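Local coordinates for protein endoglucanase A (Clostridium cellulolyticum, PDB 1EDG) that catalyses the endo-hydrolysis of beta-1,4-glucosidic bonds in cellulose, acting as a family 5 glycoside hydrolase with a TIM-barrel catalytic domain, at residues K15-V26 / Y293-V303; C337-F345 / L351-S359. All coordinates share one frame; numbering follows the deposited sequence.

Interaction 1 of 2, residues K15-V26 / Y293-V303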
loop_
_atom_site.group_PDB
_atom_site.type_symbol
_atom_site.label_atom_id
_atom_site.label_comp_id
_atom_site.label_asym_id
_atom_site.label_seq_id
_atom_site.Cartn_x
_atom_site.Cartn_y
_atom_site.Cartn_z
ATOM N N LYS A 15 -1.207 -14.992 17.944
ATOM C CA LYS A 15 -0.107 -15.916 17.691
ATOM C C LYS A 15 1.184 -15.324 18.238
ATOM O O LYS A 15 1.261 -14.122 18.487
ATOM C CB LYS A 15 0.023 -16.208 16.196
ATOM C CG LYS A 15 -1.176 -16.942 15.629
ATOM C CD LYS A 15 -0.930 -17.416 14.213
ATOM C CE LYS A 15 -2.148 -18.144 13.643
ATOM N NZ LYS A 15 -2.488 -19.408 14.370
ATOM N N ASN A 16 2.187 -16.166 18.455
ATOM C CA ASN A 16 3.462 -15.689 18.976
ATOM C C ASN A 16 4.234 -14.854 17.959
ATOM O O ASN A 16 4.441 -15.280 16.823
ATOM C CB ASN A 16 4.331 -16.857 19.443
ATOM C CG ASN A 16 5.689 -16.401 19.951
ATOM O OD1 ASN A 16 5.782 -15.571 20.864
ATOM N ND2 ASN A 16 6.750 -16.909 19.340
ATOM N N ILE A 17 4.618 -13.652 18.369
ATOM C CA ILE A 17 5.388 -12.733 17.535
ATOM C C ILE A 17 6.547 -12.209 18.385
ATOM O O ILE A 17 6.348 -11.812 19.532
ATOM C CB ILE A 17 4.507 -11.539 17.017
ATOM C CG1 ILE A 17 3.685 -11.969 15.799
ATOM C CG2 ILE A 17 5.366 -10.339 16.633
ATOM C CD1 ILE A 17 2.295 -12.374 16.130
ATOM N N PRO A 18 7.778 -12.223 17.841
ATOM C CA PRO A 18 8.964 -11.746 18.563
ATOM C C PRO A 18 8.845 -10.289 19.000
ATOM O O PRO A 18 8.346 -9.446 18.254
ATOM C CB PRO A 18 10.080 -11.912 17.530
ATOM C CG PRO A 18 9.621 -13.069 16.714
ATOM C CD PRO A 18 8.154 -12.772 16.526
ATOM N N ASN A 19 9.308 -10.001 20.209
ATOM C CA ASN A 19 9.269 -8.646 20.748
ATOM C C ASN A 19 10.541 -7.912 20.312
ATOM O O ASN A 19 11.504 -7.818 21.069
ATOM C CB ASN A 19 9.164 -8.702 22.284
ATOM C CG ASN A 19 9.137 -7.326 22.930
ATOM O OD1 ASN A 19 8.545 -6.384 22.399
ATOM N ND2 ASN A 19 9.764 -7.207 24.095
ATOM N N ASN A 20 10.576 -7.461 19.062
ATOM C CA ASN A 20 11.740 -6.734 18.570
ATOM C C ASN A 20 11.334 -5.369 18.017
ATOM O O ASN A 20 10.141 -5.067 17.923
ATOM C CB ASN A 20 12.539 -7.559 17.539
ATOM C CG ASN A 20 11.788 -7.790 16.227
ATOM O OD1 ASN A 20 10.926 -7.002 15.832
ATOM N ND2 ASN A 20 12.135 -8.870 15.535
ATOM N N ASP A 21 12.320 -4.542 17.678
ATOM C CA ASP A 21 12.060 -3.203 17.160
ATOM C C ASP A 21 11.171 -3.168 15.933
ATOM O O ASP A 21 10.241 -2.359 15.868
ATOM C CB ASP A 21 13.368 -2.479 16.845
ATOM C CG ASP A 21 14.102 -2.012 18.090
ATOM O OD1 ASP A 21 13.487 -1.925 19.182
ATOM O OD2 ASP A 21 15.308 -1.725 17.968
ATOM N N GLY A 22 11.443 -4.047 14.973
ATOM C CA GLY A 22 10.664 -4.093 13.749
ATOM C C GLY A 22 9.188 -4.378 13.950
ATOM O O GLY A 22 8.339 -3.639 13.441
ATOM N N MET A 23 8.862 -5.433 14.690
ATOM C CA MET A 23 7.464 -5.792 14.932
ATOM C C MET A 23 6.759 -4.739 15.789
ATOM O O MET A 23 5.572 -4.480 15.600
ATOM C CB MET A 23 7.356 -7.179 15.577
ATOM C CG MET A 23 8.037 -8.297 14.782
ATOM S SD MET A 23 7.528 -8.343 13.034
ATOM C CE MET A 23 5.825 -8.837 13.169
ATOM N N ASN A 24 7.486 -4.131 16.724
ATOM C CA ASN A 24 6.913 -3.094 17.582
ATOM C C ASN A 24 6.654 -1.817 16.780
ATOM O O ASN A 24 5.681 -1.096 17.031
ATOM C CB ASN A 24 7.821 -2.804 18.785
ATOM C CG ASN A 24 7.708 -3.871 19.872
ATOM O OD1 ASN A 24 6.616 -4.331 20.195
ATOM N ND2 ASN A 24 8.839 -4.280 20.417
ATOM N N PHE A 25 7.508 -1.555 15.793
ATOM C CA PHE A 25 7.348 -0.377 14.939
ATOM C C PHE A 25 6.014 -0.504 14.186
ATOM O O PHE A 25 5.201 0.425 14.173
ATOM C CB PHE A 25 8.513 -0.276 13.954
ATOM C CG PHE A 25 8.387 0.858 12.975
ATOM C CD1 PHE A 25 8.693 2.160 13.356
ATOM C CD2 PHE A 25 7.975 0.623 11.665
ATOM C CE1 PHE A 25 8.592 3.218 12.440
ATOM C CE2 PHE A 25 7.869 1.666 10.743
ATOM C CZ PHE A 25 8.178 2.963 11.131
ATOM N N VAL A 26 5.781 -1.674 13.597
ATOM C CA VAL A 26 4.546 -1.936 12.857
ATOM C C VAL A 26 3.293 -1.801 13.744
ATOM O O VAL A 26 2.277 -1.241 13.314
ATOM C CB VAL A 26 4.611 -3.324 12.148
ATOM C CG1 VAL A 26 3.247 -3.750 11.639
ATOM C CG2 VAL A 26 5.583 -3.247 10.987
ATOM N N TYR A 293 2.711 -15.371 7.887
ATOM C CA TYR A 293 3.101 -15.608 9.274
ATOM C C TYR A 293 4.276 -16.581 9.358
ATOM O O TYR A 293 5.285 -16.303 10.005
ATOM C CB TYR A 293 1.925 -16.174 10.076
ATOM C CG TYR A 293 2.282 -16.519 11.504
ATOM C CD1 TYR A 293 2.548 -15.512 12.429
ATOM C CD2 TYR A 293 2.369 -17.847 11.928
ATOM C CE1 TYR A 293 2.894 -15.809 13.745
ATOM C CE2 TYR A 293 2.715 -18.157 13.243
ATOM C CZ TYR A 293 2.977 -17.131 14.145
ATOM O OH TYR A 293 3.342 -17.408 15.445
ATOM N N ASN A 294 4.139 -17.716 8.687
ATOM C CA ASN A 294 5.170 -18.744 8.695
ATOM C C ASN A 294 6.494 -18.304 8.101
ATOM O O ASN A 294 7.557 -18.599 8.649
ATOM C CB ASN A 294 4.671 -19.998 7.980
ATOM C CG ASN A 294 3.506 -20.653 8.702
ATOM O OD1 ASN A 294 3.409 -20.593 9.931
ATOM N ND2 ASN A 294 2.615 -21.278 7.944
ATOM N N LYS A 295 6.428 -17.559 7.006
ATOM C CA LYS A 295 7.629 -17.110 6.328
ATOM C C LYS A 295 8.281 -15.868 6.924
ATOM O O LYS A 295 9.509 -15.753 6.937
ATOM C CB LYS A 295 7.314 -16.883 4.844
ATOM C CG LYS A 295 8.505 -16.504 3.980
ATOM C CD LYS A 295 9.563 -17.590 3.990
ATOM C CE LYS A 295 10.743 -17.236 3.087
ATOM N NZ LYS A 295 10.363 -17.214 1.638
ATOM N N TYR A 296 7.478 -14.958 7.462
ATOM C CA TYR A 296 8.028 -13.712 7.972
ATOM C C TYR A 296 7.732 -13.267 9.395
ATOM O O TYR A 296 8.648 -13.183 10.219
ATOM C CB TYR A 296 7.671 -12.552 7.030
ATOM C CG TYR A 296 8.260 -12.662 5.639
ATOM C CD1 TYR A 296 9.639 -12.581 5.442
ATOM C CD2 TYR A 296 7.444 -12.855 4.521
ATOM C CE1 TYR A 296 10.195 -12.692 4.175
ATOM C CE2 TYR A 296 7.994 -12.966 3.236
ATOM C CZ TYR A 296 9.372 -12.884 3.078
ATOM O OH TYR A 296 9.954 -12.992 1.839
ATOM N N THR A 297 6.474 -12.941 9.686
ATOM C CA THR A 297 6.145 -12.410 11.009
ATOM C C THR A 297 6.449 -13.298 12.216
ATOM O O THR A 297 6.880 -12.791 13.252
ATOM C CB THR A 297 4.717 -11.812 11.066
ATOM O OG1 THR A 297 3.749 -12.826 10.788
ATOM C CG2 THR A 297 4.573 -10.697 10.034
ATOM N N SER A 298 6.300 -14.613 12.069
ATOM C CA SER A 298 6.606 -15.524 13.179
ATOM C C SER A 298 8.100 -15.440 13.509
ATOM O O SER A 298 8.519 -15.728 14.638
ATOM C CB SER A 298 6.237 -16.970 12.830
ATOM O OG SER A 298 7.030 -17.463 11.763
ATOM N N ARG A 299 8.888 -15.037 12.512
ATOM C CA ARG A 299 10.328 -14.901 12.645
ATOM C C ARG A 299 10.753 -13.469 12.936
ATOM O O ARG A 299 11.950 -13.158 12.901
ATOM C CB ARG A 299 11.019 -15.381 11.365
ATOM C CG ARG A 299 10.746 -16.825 10.997
ATOM C CD ARG A 299 11.299 -17.135 9.609
ATOM N NE ARG A 299 12.699 -16.734 9.476
ATOM C CZ ARG A 299 13.175 -15.982 8.489
ATOM N NH1 ARG A 299 12.368 -15.540 7.532
ATOM N NH2 ARG A 299 14.459 -15.658 8.462
ATOM N N GLY A 300 9.788 -12.577 13.160
ATOM C CA GLY A 300 10.139 -11.202 13.478
ATOM C C GLY A 300 10.487 -10.247 12.345
ATOM O O GLY A 300 11.119 -9.211 12.592
ATOM N N ILE A 301 10.131 -10.600 11.112
ATOM C CA ILE A 301 10.382 -9.734 9.954
ATOM C C ILE A 301 9.041 -9.061 9.669
ATOM O O ILE A 301 8.036 -9.742 9.440
ATOM C CB ILE A 301 10.858 -10.548 8.730
ATOM C CG1 ILE A 301 12.215 -11.188 9.042
ATOM C CG2 ILE A 301 10.993 -9.642 7.504
ATOM C CD1 ILE A 301 12.583 -12.284 8.107
ATOM N N PRO A 302 9.003 -7.715 9.712
ATOM C CA PRO A 302 7.755 -6.985 9.466
ATOM C C PRO A 302 7.163 -7.081 8.061
ATOM O O PRO A 302 7.894 -7.084 7.059
ATOM C CB PRO A 302 8.121 -5.552 9.847
ATOM C CG PRO A 302 9.566 -5.468 9.538
ATOM C CD PRO A 302 10.112 -6.787 10.004
ATOM N N VAL A 303 5.831 -7.144 8.012
ATOM C CA VAL A 303 5.066 -7.206 6.768
ATOM C C VAL A 303 3.866 -6.252 6.889
ATOM O O VAL A 303 3.231 -6.157 7.949
ATOM C CB VAL A 303 4.526 -8.632 6.489
ATOM C CG1 VAL A 303 3.739 -8.649 5.174
ATOM C CG2 VAL A 303 5.667 -9.646 6.424
HETATM O O HOH W 1 1.747 -18.984 17.960
HETATM O O HOH W 2 7.472 -17.043 16.723
#
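Pro18 belongs to an extended loop that runs past the end of helix 279-297, where its CD touches Thr297 O and Ser298 O; the CA atoms of Pro18 and Gly300 are 5.2 Å apart. The chain then turns into helix 21-29, which puts Met23 opposite Pro302. Helix 279-297 ends in a Schellman motif: Gly300, at positive phi, is its C-prime residue, with Ile301 N bonded to Tyr296 O and Gly300 N to Thr297 O. Pro18 lies against this turn, its CG 3.6 Å from Gly300 N.

Tyr293 reaches the loop with its ring. Its OH donates to Asn16 O at 2.8 Å, in the carbonyl plane and onto a lone pair. Lys15 CD sits over the centre of one ring face, 3.9 Å from the centroid, in a CH-pi contact, while Ser298 CB lies over the opposite face nearer the rim.

Asn20 is the N-cap of helix 21-29. Having CG between the backbone N and the carbonyl carbon (chi1 67°) turns OD1 back to accept from Met23 N at 2.8 Å, almost straight. Its ND2 points across to Gly300 O at 3.1 Å, with an N-H...O angle of 166°; Asn247 ND2 donates to the same carbonyl.

Met23, bent at chi2 and chi3, folds back against the turn: SD is 3.6 Å from Gly300 C, and CE meets Thr297 CB. The hydroxyl of that threonine is bonded to Arg333 O. Further along, Val26 CG2 packs on Pro302 CB at 3.6 Å.

With both ends of its amide engaged, Asn20 has its rotation fixed and ties the start of one helix to the turn that closes another, at the N-terminal end of the barrel, where the two segments lead toward strands 32-34 and 303-308.

Interaction 2 of 2, residues C337-F345 / L351-S359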
loop_
_atom_site.group_PDB
_atom_site.type_symbol
_atom_site.label_atom_id
_atom_site.label_comp_id
_atom_site.label_asym_id
_atom_site.label_seq_id
_atom_site.Cartn_x
_atom_site.Cartn_y
_atom_site.Cartn_z
ATOM N N CYS A 337 -2.724 -3.514 8.388
ATOM C CA CYS A 337 -3.634 -3.400 7.245
ATOM C C CYS A 337 -3.813 -1.927 6.865
ATOM O O CYS A 337 -3.904 -1.068 7.744
ATOM C CB CYS A 337 -5.007 -3.966 7.593
ATOM S SG CYS A 337 -5.046 -5.741 7.771
ATOM N N ILE A 338 -3.838 -1.634 5.566
ATOM C CA ILE A 338 -4.039 -0.264 5.085
ATOM C C ILE A 338 -5.168 -0.319 4.053
ATOM O O ILE A 338 -5.067 -1.007 3.038
ATOM C CB ILE A 338 -2.753 0.334 4.453
ATOM C CG1 ILE A 338 -1.594 0.304 5.464
ATOM C CG2 ILE A 338 -2.999 1.785 4.024
ATOM C CD1 ILE A 338 -0.303 0.931 4.953
ATOM N N LEU A 339 -6.265 0.365 4.362
ATOM C CA LEU A 339 -7.464 0.416 3.524
ATOM C C LEU A 339 -7.245 1.219 2.240
ATOM O O LEU A 339 -6.631 2.289 2.272
ATOM C CB LEU A 339 -8.589 1.103 4.318
ATOM C CG LEU A 339 -10.084 0.782 4.194
ATOM C CD1 LEU A 339 -10.859 2.061 4.381
ATOM C CD2 LEU A 339 -10.446 0.137 2.910
ATOM N N TRP A 340 -7.718 0.698 1.110
ATOM C CA TRP A 340 -7.615 1.443 -0.148
ATOM C C TRP A 340 -8.913 2.256 -0.249
ATOM O O TRP A 340 -10.013 1.694 -0.178
ATOM C CB TRP A 340 -7.506 0.514 -1.359
ATOM C CG TRP A 340 -7.486 1.277 -2.681
ATOM C CD1 TRP A 340 -8.503 1.373 -3.592
ATOM C CD2 TRP A 340 -6.403 2.062 -3.205
ATOM N NE1 TRP A 340 -8.121 2.171 -4.646
ATOM C CE2 TRP A 340 -6.840 2.605 -4.436
ATOM C CE3 TRP A 340 -5.105 2.355 -2.755
ATOM C CZ2 TRP A 340 -6.022 3.430 -5.226
ATOM C CZ3 TRP A 340 -4.290 3.173 -3.540
ATOM C CH2 TRP A 340 -4.756 3.701 -4.764
ATOM N N ASP A 341 -8.781 3.568 -0.397
ATOM C CA ASP A 341 -9.938 4.449 -0.495
ATOM C C ASP A 341 -9.714 5.373 -1.689
ATOM O O ASP A 341 -8.799 6.199 -1.677
ATOM C CB ASP A 341 -10.066 5.263 0.795
ATOM C CG ASP A 341 -11.418 5.958 0.931
ATOM O OD1 ASP A 341 -12.074 6.239 -0.091
ATOM O OD2 ASP A 341 -11.812 6.231 2.080
ATOM N N ASN A 342 -10.546 5.227 -2.719
ATOM C CA ASN A 342 -10.411 6.044 -3.925
ATOM C C ASN A 342 -11.417 7.186 -4.085
ATOM O O ASN A 342 -11.484 7.810 -5.147
ATOM C CB ASN A 342 -10.397 5.162 -5.181
ATOM C CG ASN A 342 -11.718 4.462 -5.430
ATOM O OD1 ASN A 342 -12.678 4.624 -4.675
ATOM N ND2 ASN A 342 -11.769 3.661 -6.487
ATOM N N ASN A 343 -12.208 7.444 -3.044
ATOM C CA ASN A 343 -13.203 8.530 -3.051
ATOM C C ASN A 343 -14.278 8.383 -4.142
ATOM O O ASN A 343 -14.975 9.343 -4.475
ATOM C CB ASN A 343 -12.482 9.884 -3.177
ATOM C CG ASN A 343 -13.385 11.075 -2.870
ATOM O OD1 ASN A 343 -13.357 12.084 -3.584
ATOM N ND2 ASN A 343 -14.148 10.987 -1.784
ATOM N N ASN A 344 -14.459 7.167 -4.647
ATOM C CA ASN A 344 -15.439 6.914 -5.695
ATOM C C ASN A 344 -16.804 6.458 -5.179
ATOM O O ASN A 344 -16.949 5.340 -4.680
ATOM C CB ASN A 344 -14.892 5.894 -6.703
ATOM C CG ASN A 344 -15.871 5.610 -7.837
ATOM O OD1 ASN A 344 -16.788 6.396 -8.095
ATOM N ND2 ASN A 344 -15.687 4.484 -8.512
ATOM N N PHE A 345 -17.797 7.335 -5.305
ATOM C CA PHE A 345 -19.170 7.048 -4.887
ATOM C C PHE A 345 -20.120 7.292 -6.070
ATOM O O PHE A 345 -21.318 7.515 -5.878
ATOM C CB PHE A 345 -19.588 7.972 -3.736
ATOM C CG PHE A 345 -18.695 7.903 -2.529
ATOM C CD1 PHE A 345 -18.921 6.958 -1.532
ATOM C CD2 PHE A 345 -17.646 8.806 -2.372
ATOM C CE1 PHE A 345 -18.120 6.917 -0.399
ATOM C CE2 PHE A 345 -16.835 8.771 -1.240
ATOM C CZ PHE A 345 -17.074 7.827 -0.252
ATOM N N LEU A 351 -15.946 0.916 -6.819
ATOM C CA LEU A 351 -16.477 1.630 -5.658
ATOM C C LEU A 351 -15.711 1.359 -4.361
ATOM O O LEU A 351 -16.177 0.604 -3.499
ATOM C CB LEU A 351 -17.970 1.322 -5.449
ATOM C CG LEU A 351 -19.047 1.780 -6.445
ATOM C CD1 LEU A 351 -18.678 3.117 -7.068
ATOM C CD2 LEU A 351 -19.236 0.738 -7.510
ATOM N N PHE A 352 -14.526 1.954 -4.251
ATOM C CA PHE A 352 -13.694 1.819 -3.057
ATOM C C PHE A 352 -13.754 3.126 -2.282
ATOM O O PHE A 352 -12.781 3.543 -1.657
ATOM C CB PHE A 352 -12.234 1.501 -3.416
ATOM C CG PHE A 352 -11.981 0.053 -3.741
ATOM C CD1 PHE A 352 -12.075 -0.921 -2.755
ATOM C CD2 PHE A 352 -11.632 -0.333 -5.029
ATOM C CE1 PHE A 352 -11.823 -2.249 -3.042
ATOM C CE2 PHE A 352 -11.378 -1.664 -5.329
ATOM C CZ PHE A 352 -11.475 -2.623 -4.333
ATOM N N GLY A 353 -14.885 3.815 -2.372
ATOM C CA GLY A 353 -15.025 5.063 -1.649
ATOM C C GLY A 353 -15.542 4.780 -0.251
ATOM O O GLY A 353 -16.507 4.028 -0.095
ATOM N N PHE A 354 -14.875 5.331 0.758
ATOM C CA PHE A 354 -15.291 5.157 2.152
ATOM C C PHE A 354 -15.384 6.531 2.817
ATOM O O PHE A 354 -16.434 6.904 3.342
ATOM C CB PHE A 354 -14.311 4.252 2.924
ATOM C CG PHE A 354 -14.244 2.840 2.405
ATOM C CD1 PHE A 354 -15.178 1.891 2.806
ATOM C CD2 PHE A 354 -13.258 2.466 1.491
ATOM C CE1 PHE A 354 -15.139 0.591 2.305
ATOM C CE2 PHE A 354 -13.208 1.171 0.985
ATOM C CZ PHE A 354 -14.151 0.229 1.390
ATOM N N PHE A 355 -14.305 7.302 2.754
ATOM C CA PHE A 355 -14.277 8.633 3.351
ATOM C C PHE A 355 -14.743 9.662 2.320
ATOM O O PHE A 355 -14.107 9.829 1.272
ATOM C CB PHE A 355 -12.860 8.963 3.823
ATOM C CG PHE A 355 -12.713 10.337 4.425
ATOM C CD1 PHE A 355 -13.274 10.637 5.660
ATOM C CD2 PHE A 355 -11.965 11.313 3.780
ATOM C CE1 PHE A 355 -13.089 11.885 6.245
ATOM C CE2 PHE A 355 -11.773 12.568 4.354
ATOM C CZ PHE A 355 -12.335 12.854 5.591
ATOM N N ASP A 356 -15.871 10.313 2.593
ATOM C CA ASP A 356 -16.390 11.328 1.685
ATOM C C ASP A 356 -15.569 12.587 1.920
ATOM O O ASP A 356 -15.797 13.320 2.885
ATOM C CB ASP A 356 -17.871 11.598 1.962
ATOM C CG ASP A 356 -18.531 12.420 0.865
ATOM O OD1 ASP A 356 -18.881 11.845 -0.184
ATOM O OD2 ASP A 356 -18.699 13.640 1.050
ATOM N N ARG A 357 -14.580 12.812 1.060
ATOM C CA ARG A 357 -13.692 13.968 1.180
ATOM C C ARG A 357 -14.406 15.311 1.067
ATOM O O ARG A 357 -13.932 16.325 1.581
ATOM C CB ARG A 357 -12.540 13.859 0.172
ATOM C CG ARG A 357 -11.377 13.011 0.699
ATOM C CD ARG A 357 -10.983 11.855 -0.217
ATOM N NE ARG A 357 -9.946 12.233 -1.163
ATOM C CZ ARG A 357 -9.143 11.388 -1.809
ATOM N NH1 ARG A 357 -9.215 10.071 -1.641
ATOM N NH2 ARG A 357 -8.263 11.877 -2.658
ATOM N N ARG A 358 -15.569 15.296 0.431
ATOM C CA ARG A 358 -16.381 16.493 0.251
ATOM C C ARG A 358 -16.912 17.001 1.598
ATOM O O ARG A 358 -16.741 18.174 1.936
ATOM C CB ARG A 358 -17.548 16.166 -0.672
ATOM C CG ARG A 358 -18.280 17.360 -1.240
ATOM C CD ARG A 358 -19.600 16.922 -1.859
ATOM N NE ARG A 358 -19.470 15.681 -2.624
ATOM C CZ ARG A 358 -19.979 14.510 -2.246
ATOM N NH1 ARG A 358 -20.655 14.410 -1.107
ATOM N NH2 ARG A 358 -19.806 13.434 -3.004
ATOM N N SER A 359 -17.517 16.107 2.378
ATOM C CA SER A 359 -18.087 16.469 3.677
ATOM C C SER A 359 -17.217 16.126 4.882
ATOM O O SER A 359 -17.603 16.388 6.024
ATOM C CB SER A 359 -19.457 15.813 3.833
ATOM O OG SER A 359 -19.392 14.422 3.566
HETATM O O HOH W 3 -16.207 12.981 -1.923
HETATM O O HOH W 4 -18.165 3.723 -2.851
#
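Asp341 grips the facing segment with both carboxylate oxygens. OD2 takes the N-H of Phe355 at 2.8 Å on its syn lone pair, and OD1 takes Phe354 N at 3.1 Å from above the carboxylate plane. From the opposite face of that plane Asn343 N also reaches OD1, closing an Asx turn. The carboxylate stands almost perpendicular to the Phe354 ring, with CG at the ring's edge. Next along, Asn342 N donates to Phe352 O at 3.0 Å. Asn342 OD1 accepts from Asn344 N in a second Asx turn, and its ND2 is held by Glu350 O.

Arg357 also meets segment 337-345: its guanidinium stacks on the Asn343 amide, planes 22° apart, with NH1 3.6 Å from Asn343 CB. Asn343 ND2 makes a weak bond to Phe355 O and a better one, 2.9 Å, to a water.

Strand 336-339 is the eighth of the TIM barrel, and these residues follow its C-terminal end, the end that carries the active site in this fold.

The rings fill in around these bonds. Gly353 CA lies over one face of Phe345, 4.0 Å from the centroid, in a CH-pi contact. Leu339 CD1 sits over a face of Phe354. Trp340, its CG anti to the backbone N (chi1 176°), turns the edge of its five-membered ring toward the face of Phe352 in an offset edge-to-face pair, the planes 83° apart. Trp340 O is buried without a hydrogen-bonding partner.

Farther out, Trp340 also touches Glu307, on strand 303-308. Behind the polar contacts, Trp33 NE1 donates to Asp341 OD2, Arg357 NH2 bonds to Thr38 OG1, and Phe355 packs its ring against Phe362 and helix 64-73.

How the interactions relate
Interactions 1 and 2 lie on opposite sides of the chain's centre, their centres 29 Å apart; the nearest atoms are about 7 Å from each other and do not touch. Interaction 1 sits at the entry to the barrel, where its segments lead into strands 32-34 and 303-308. Those two strands flank strand 336-339, which runs out into interaction 2. Interaction 1 thus lies at the N-terminal ends of two strands, and interaction 2 at the C-terminal end of the strand between them. Interaction 2 is on the side where family 5 enzymes keep their active site; the contact of 15-26 with 293-303 is on the far side.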